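Local structure of glutamate receptor kainate-like protein (Pleurobrachia bachei, 4ZDM) at residues H9-I14 and N57-E62; L116-K121 and V187-I192. The protein probably serves as a glycine-activated, kainate-like ionotropic receptor subunit, whose ligand-binding domain binds glycine. All coordinates share one frame; numbering follows the deposited sequence. Where two conformers were deposited one is given.

Contact 1 (H9-I14 and N57-E62). With SO4 (sulfate ion), chain D.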
loop_
_atom_site.group_PDB
_atom_site.type_symbol
_atom_site.label_atom_id
_atom_site.label_comp_id
_atom_site.label_asym_id
_atom_site.label_seq_id
_atom_site.Cartn_x
_atom_site.Cartn_y
_atom_site.Cartn_z
ATOM N N HIS A 9 8.324 -0.381 -2.619
ATOM C CA HIS A 9 7.194 -1.250 -2.909
ATOM C C HIS A 9 6.044 -0.453 -3.488
ATOM O O HIS A 9 5.608 0.520 -2.822
ATOM C CB HIS A 9 6.740 -1.922 -1.621
ATOM C CG HIS A 9 5.704 -2.938 -1.870
ATOM N ND1 HIS A 9 5.981 -4.127 -2.506
ATOM C CD2 HIS A 9 4.371 -2.943 -1.612
ATOM C CE1 HIS A 9 4.854 -4.807 -2.679
ATOM N NE2 HIS A 9 3.873 -4.125 -2.101
ATOM N N LEU A 10 5.543 -0.867 -4.631
ATOM C CA LEU A 10 4.389 -0.246 -5.284
ATOM C C LEU A 10 3.223 -1.166 -5.408
ATOM O O LEU A 10 3.394 -2.370 -5.644
ATOM C CB LEU A 10 4.770 0.251 -6.675
ATOM C CG LEU A 10 5.930 1.221 -6.791
ATOM C CD1 LEU A 10 6.185 1.519 -8.295
ATOM C CD2 LEU A 10 5.680 2.497 -6.030
ATOM N N ARG A 11 2.019 -0.644 -5.240
ATOM C CA ARG A 11 0.797 -1.359 -5.549
ATOM C C ARG A 11 0.318 -0.822 -6.893
ATOM O O ARG A 11 0.232 0.374 -7.124
ATOM C CB ARG A 11 -0.279 -1.181 -4.502
ATOM C CG ARG A 11 -0.080 -2.002 -3.251
ATOM C CD ARG A 11 0.793 -1.286 -2.242
ATOM N NE ARG A 11 0.826 -2.052 -0.983
ATOM C CZ ARG A 11 1.424 -1.651 0.119
ATOM N NH1 ARG A 11 2.022 -0.485 0.180
ATOM N NH2 ARG A 11 1.409 -2.446 1.169
ATOM N N LEU A 12 0.038 -1.731 -7.816
ATOM C CA LEU A 12 -0.270 -1.386 -9.196
ATOM C C LEU A 12 -1.695 -1.800 -9.514
ATOM O O LEU A 12 -2.096 -2.951 -9.325
ATOM C CB LEU A 12 0.722 -2.036 -10.156
ATOM C CG LEU A 12 2.173 -1.688 -9.884
ATOM C CD1 LEU A 12 3.056 -2.418 -10.872
ATOM C CD2 LEU A 12 2.510 -0.239 -9.884
ATOM N N GLY A 13 -2.460 -0.857 -10.063
ATOM C CA GLY A 13 -3.851 -1.081 -10.351
ATOM C C GLY A 13 -4.069 -1.777 -11.686
ATOM O O GLY A 13 -3.529 -1.358 -12.704
ATOM N N ILE A 14 -4.881 -2.840 -11.681
ATOM C CA ILE A 14 -5.158 -3.650 -12.870
ATOM C C ILE A 14 -6.650 -3.925 -12.994
ATOM O O ILE A 14 -7.368 -3.995 -11.995
ATOM C CB ILE A 14 -4.416 -5.012 -12.860
ATOM C CG1 ILE A 14 -4.875 -5.899 -11.729
ATOM C CG2 ILE A 14 -2.930 -4.782 -12.746
ATOM C CD1 ILE A 14 -4.502 -7.392 -11.948
ATOM N N ASN A 57 2.828 -5.561 -6.177
ATOM C CA ASN A 57 1.699 -6.439 -6.329
ATOM C C ASN A 57 0.607 -5.734 -7.079
ATOM O O ASN A 57 0.683 -4.489 -7.289
ATOM C CB ASN A 57 1.172 -6.941 -4.987
ATOM C CG ASN A 57 2.128 -7.932 -4.365
ATOM O OD1 ASN A 57 2.424 -8.970 -4.947
ATOM N ND2 ASN A 57 2.733 -7.566 -3.234
ATOM N N PHE A 58 -0.392 -6.477 -7.518
ATOM C CA PHE A 58 -1.490 -5.926 -8.271
ATOM C C PHE A 58 -2.716 -5.780 -7.421
ATOM O O PHE A 58 -2.996 -6.642 -6.549
ATOM C CB PHE A 58 -1.844 -6.863 -9.450
ATOM C CG PHE A 58 -0.827 -6.952 -10.548
ATOM C CD1 PHE A 58 0.095 -5.957 -10.805
ATOM C CD2 PHE A 58 -0.808 -8.060 -11.416
ATOM C CE1 PHE A 58 0.979 -6.053 -11.843
ATOM C CE2 PHE A 58 0.083 -8.140 -12.436
ATOM C CZ PHE A 58 0.997 -7.160 -12.655
ATOM N N ILE A 59 -3.550 -4.772 -7.647
ATOM C CA ILE A 59 -4.792 -4.608 -6.928
ATOM C C ILE A 59 -5.853 -4.306 -7.957
ATOM O O ILE A 59 -5.708 -3.388 -8.784
ATOM C CB ILE A 59 -4.745 -3.477 -5.868
ATOM C CG1 ILE A 59 -3.761 -3.877 -4.735
ATOM C CG2 ILE A 59 -6.171 -3.174 -5.340
ATOM C CD1 ILE A 59 -3.732 -2.927 -3.585
ATOM N N THR A 60 -6.920 -5.096 -7.961
ATOM C CA THR A 60 -8.061 -4.941 -8.863
ATOM C C THR A 60 -9.191 -4.241 -8.131
ATOM O O THR A 60 -9.575 -4.659 -7.006
ATOM C CB THR A 60 -8.535 -6.337 -9.312
ATOM O OG1 THR A 60 -7.444 -7.015 -9.902
ATOM C CG2 THR A 60 -9.620 -6.257 -10.343
ATOM N N PRO A 61 -9.760 -3.176 -8.710
ATOM C CA PRO A 61 -10.836 -2.489 -7.984
ATOM C C PRO A 61 -12.042 -3.375 -7.830
ATOM O O PRO A 61 -12.405 -4.115 -8.735
ATOM C CB PRO A 61 -11.169 -1.288 -8.865
ATOM C CG PRO A 61 -10.624 -1.635 -10.194
ATOM C CD PRO A 61 -9.439 -2.522 -9.976
ATOM N N GLU A 62 -12.690 -3.246 -6.678
ATOM C CA GLU A 62 -13.900 -4.026 -6.430
ATOM C C GLU A 62 -14.956 -3.856 -7.526
ATOM O O GLU A 62 -15.643 -4.815 -7.916
ATOM C CB GLU A 62 -14.475 -3.630 -5.066
ATOM C CG GLU A 62 -13.456 -3.762 -3.944
ATOM C CD GLU A 62 -14.022 -3.409 -2.583
ATOM O OE1 GLU A 62 -15.261 -3.495 -2.404
ATOM O OE2 GLU A 62 -13.220 -3.044 -1.697
HETATM S S SO4 D . 0.642 -5.699 -0.909
HETATM O O1 SO4 D . -0.414 -6.637 -1.425
HETATM O O2 SO4 D . -0.025 -4.675 -0.070
HETATM O O3 SO4 D . 1.273 -5.036 -2.100
HETATM O O4 SO4 D . 1.671 -6.394 -0.128
#

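Contact 2 (L116-K121 and V187-I192). With GLY (glycine), chain B.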
loop_
_atom_site.group_PDB
_atom_site.type_symbol
_atom_site.label_atom_id
_atom_site.label_comp_id
_atom_site.label_asym_id
_atom_site.label_seq_id
_atom_site.Cartn_x
_atom_site.Cartn_y
_atom_site.Cartn_z
ATOM N N LEU A 116 -11.115 5.549 -31.179
ATOM C CA LEU A 116 -12.421 4.887 -31.104
ATOM C C LEU A 116 -12.780 4.265 -32.445
ATOM O O LEU A 116 -12.516 4.808 -33.511
ATOM C CB LEU A 116 -13.510 5.877 -30.696
ATOM C CG LEU A 116 -13.330 6.552 -29.328
ATOM C CD1 LEU A 116 -14.528 7.474 -28.988
ATOM C CD2 LEU A 116 -13.047 5.569 -28.245
ATOM N N GLY A 117 -13.406 3.118 -32.349
ATOM C CA GLY A 117 -14.015 2.485 -33.498
ATOM C C GLY A 117 -15.400 2.013 -33.156
ATOM O O GLY A 117 -15.660 1.578 -32.053
ATOM N N ALA A 118 -16.263 2.082 -34.156
ATOM C CA ALA A 118 -17.641 1.606 -34.045
ATOM C C ALA A 118 -17.725 0.282 -34.794
ATOM O O ALA A 118 -17.569 0.286 -36.030
ATOM C CB ALA A 118 -18.574 2.627 -34.621
ATOM N N LEU A 119 -17.892 -0.828 -34.070
ATOM C CA LEU A 119 -17.873 -2.139 -34.694
ATOM C C LEU A 119 -19.265 -2.782 -34.587
ATOM O O LEU A 119 -20.024 -2.522 -33.636
ATOM C CB LEU A 119 -16.771 -3.011 -34.076
ATOM C CG LEU A 119 -15.365 -2.812 -34.644
ATOM C CD1 LEU A 119 -14.794 -1.422 -34.397
ATOM C CD2 LEU A 119 -14.458 -3.918 -34.069
ATOM N N VAL A 120 -19.597 -3.615 -35.580
ATOM C CA VAL A 120 -20.949 -4.175 -35.690
ATOM C C VAL A 120 -20.862 -5.514 -36.396
ATOM O O VAL A 120 -19.951 -5.716 -37.198
ATOM C CB VAL A 120 -21.886 -3.189 -36.453
ATOM C CG1 VAL A 120 -21.467 -3.073 -37.923
ATOM C CG2 VAL A 120 -23.371 -3.580 -36.302
ATOM N N LYS A 121 -21.849 -6.374 -36.134
ATOM C CA LYS A 121 -21.994 -7.632 -36.909
ATOM C C LYS A 121 -22.597 -7.243 -38.275
ATOM O O LYS A 121 -23.638 -6.618 -38.337
ATOM C CB LYS A 121 -22.865 -8.635 -36.166
ATOM C CG LYS A 121 -22.949 -10.027 -36.827
ATOM C CD LYS A 121 -23.964 -10.897 -36.073
ATOM C CE LYS A 121 -24.427 -12.095 -36.899
ATOM N NZ LYS A 121 -25.546 -12.782 -36.183
ATOM N N VAL A 187 -24.172 -1.780 -32.366
ATOM C CA VAL A 187 -22.875 -1.175 -32.650
ATOM C C VAL A 187 -22.180 -0.893 -31.319
ATOM O O VAL A 187 -22.711 -0.164 -30.485
ATOM C CB VAL A 187 -23.005 0.110 -33.469
ATOM C CG1 VAL A 187 -21.674 0.741 -33.690
ATOM C CG2 VAL A 187 -23.660 -0.187 -34.834
ATOM N N PHE A 188 -21.029 -1.501 -31.126
ATOM C CA PHE A 188 -20.225 -1.266 -29.933
ATOM C C PHE A 188 -19.163 -0.262 -30.277
ATOM O O PHE A 188 -18.372 -0.468 -31.197
ATOM C CB PHE A 188 -19.610 -2.578 -29.435
ATOM C CG PHE A 188 -18.871 -2.481 -28.107
ATOM C CD1 PHE A 188 -19.318 -1.686 -27.076
ATOM C CD2 PHE A 188 -17.764 -3.266 -27.877
ATOM C CE1 PHE A 188 -18.610 -1.618 -25.890
ATOM C CE2 PHE A 188 -17.079 -3.218 -26.660
ATOM C CZ PHE A 188 -17.513 -2.396 -25.675
ATOM N N ILE A 189 -19.146 0.847 -29.542
ATOM C CA ILE A 189 -18.165 1.897 -29.761
ATOM C C ILE A 189 -17.116 1.803 -28.643
ATOM O O ILE A 189 -17.435 2.093 -27.487
ATOM C CB ILE A 189 -18.786 3.298 -29.812
ATOM C CG1 ILE A 189 -19.837 3.394 -30.922
ATOM C CG2 ILE A 189 -17.674 4.309 -30.006
ATOM C CD1 ILE A 189 -20.716 4.641 -30.815
ATOM N N ASP A 190 -15.915 1.375 -28.998
ATOM C CA ASP A 190 -14.852 1.226 -28.001
ATOM C C ASP A 190 -13.501 1.433 -28.670
ATOM O O ASP A 190 -13.407 2.149 -29.646
ATOM C CB ASP A 190 -15.000 -0.107 -27.275
ATOM C CG ASP A 190 -14.368 -0.093 -25.882
ATOM O OD1 ASP A 190 -13.168 -0.339 -25.754
ATOM O OD2 ASP A 190 -15.101 0.165 -24.914
ATOM N N GLU A 191 -12.444 0.896 -28.077
ATOM C CA GLU A 191 -11.090 1.352 -28.377
ATOM C C GLU A 191 -10.309 0.429 -29.269
ATOM O O GLU A 191 -10.166 -0.763 -29.001
ATOM C CB GLU A 191 -10.274 1.535 -27.084
ATOM C CG GLU A 191 -10.949 2.500 -26.088
ATOM C CD GLU A 191 -10.100 2.782 -24.842
ATOM O OE1 GLU A 191 -9.171 1.978 -24.561
ATOM O OE2 GLU A 191 -10.380 3.828 -24.192
ATOM N N ILE A 192 -9.709 1.008 -30.302
ATOM C CA ILE A 192 -8.698 0.336 -31.078
ATOM C C ILE A 192 -7.375 0.693 -30.410
ATOM O O ILE A 192 -7.287 1.733 -29.782
ATOM C CB ILE A 192 -8.723 0.774 -32.547
ATOM C CG1 ILE A 192 -8.455 2.270 -32.626
ATOM C CG2 ILE A 192 -10.086 0.441 -33.206
ATOM C CD1 ILE A 192 -7.696 2.695 -33.798
HETATM N N GLY B . -8.601 1.675 -21.830
HETATM C CA GLY B . -9.924 1.975 -21.226
HETATM C C GLY B . -9.939 3.159 -20.324
HETATM O O GLY B . -11.000 3.597 -19.853
HETATM O OXT GLY B . -8.855 3.739 -20.010
#

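Contact 1 (H9-I14 and N57-E62)
Leu12 sits beside Phe58 where two parallel strands, 9-13 and 57-59, pass with their axes 4.6 Å apart and their N-to-C directions 39° apart. They are the flanking strands of a beta-alpha-beta crossover, with helix 40-52 between them in sequence, in the periplasmic-binding-protein-like fold of the receptor's ligand-binding domain. Four backbone bonds set the register: Asn57 N to Leu10 O, Leu12 N to Asn57 O at 2.9 Å, Ile59 N to Leu12 O, and Ile14 N to Ile59 O at 3.1 Å.

His9, Arg11 and Asn57 converge on a sulfate, probably from the crystallisation liquor. His9 NE2 meets sulfate O3 in the ring plane at 2.8 Å, nearly straight at 173°. The ring reaches this position because CG is anti to the backbone N (chi1 -173°), and Thr55 holds ND1, which should fix its rotation. Asn57 ND2 grips the same sulfate O3 at 3.1 Å. Arg11 NE and NH2 both donate to sulfate O2 at 2.9 Å, in the guanidinium plane, while CD2 of His9 lies over one face of that group. Arg32 of the second subunit completes the anion site.

On the face opposite Arg11 and Asn57 lie Leu12 and Phe58, whose CB and CD1 are in apolar contact. Beyond them, Ile14 crosses Phe58 at about a right angle, its CG2 placed over the ring face 3.9 Å from the centroid, a CH-pi contact. The CG1 branch of Ile14 turns toward Thr60, coming to 3.3 Å from its OG1.

Contact 2 (L116-K121 and V187-I192)
Leu116 and Glu191 face each other as a non-hydrogen-bonded antiparallel pair, their CA atoms 4.7 Å apart, and both side chains emerge on the face that also carries Ala118 and Ile189. From CB, Glu191 sets CG anti to its own carbonyl carbon (chi1 -56°); there CG lies 4.3 Å from Leu116 CD2. The chain then runs extended (chi2 -175°), carrying CD to 3.7 Å from CA of the bound glycine. At the tip, OE1 accepts a hydrogen bond from the ligand's amino N at 2.8 Å, while OE2 is held by Ser96 OG and Asn148 ND2, which should hold the carboxylate against rotation. With an alanine in place of Glu191, the ligand's amino group would probably lose this acceptor, and Ser96 and Asn148 their shared partner.

The pairing belongs to the second lobe of the clamshell ligand-binding domain, where strands 112-121 and 186-192 are neighbours; the axes of 116-121 and 187-192 run at 154°. Gly117 and Asp190 exchange two backbone bonds, the one from Gly117 N to Asp190 O being 2.9 Å long, and Leu119 and Phe188 exchange another two. Asp190 also acts from the second shell: its OD1 takes a weak bond from Glu191 N, while OD2 forms a salt bridge with Arg147 of the pocket. Away from the ligand, Ala118 CB packs against Val187 CG1 at 3.7 Å, and Val187 CG2 meets Val120 CG2 at 3.7 Å.

How the contacts relate
Contact 1 closes along the chain before contact 2 opens, and the two lie on opposite sides of the chain's centre, their own centres 28 Å apart and their nearest atoms about 13 Å apart. Each belongs to a different lobe, with the bound glycine in the cleft between. Contact 2 reaches it directly through Glu191, whereas in contact 1 the side chain of Pro61 is about 11 Å from the bound glycine. Strand 205-221 links them: it pairs with strand 112-121 and with strand 90-92, itself a neighbour of strand 8-13. Ala94, Ser96 and Arg101 complete the ligand's polar shell together with Asn148.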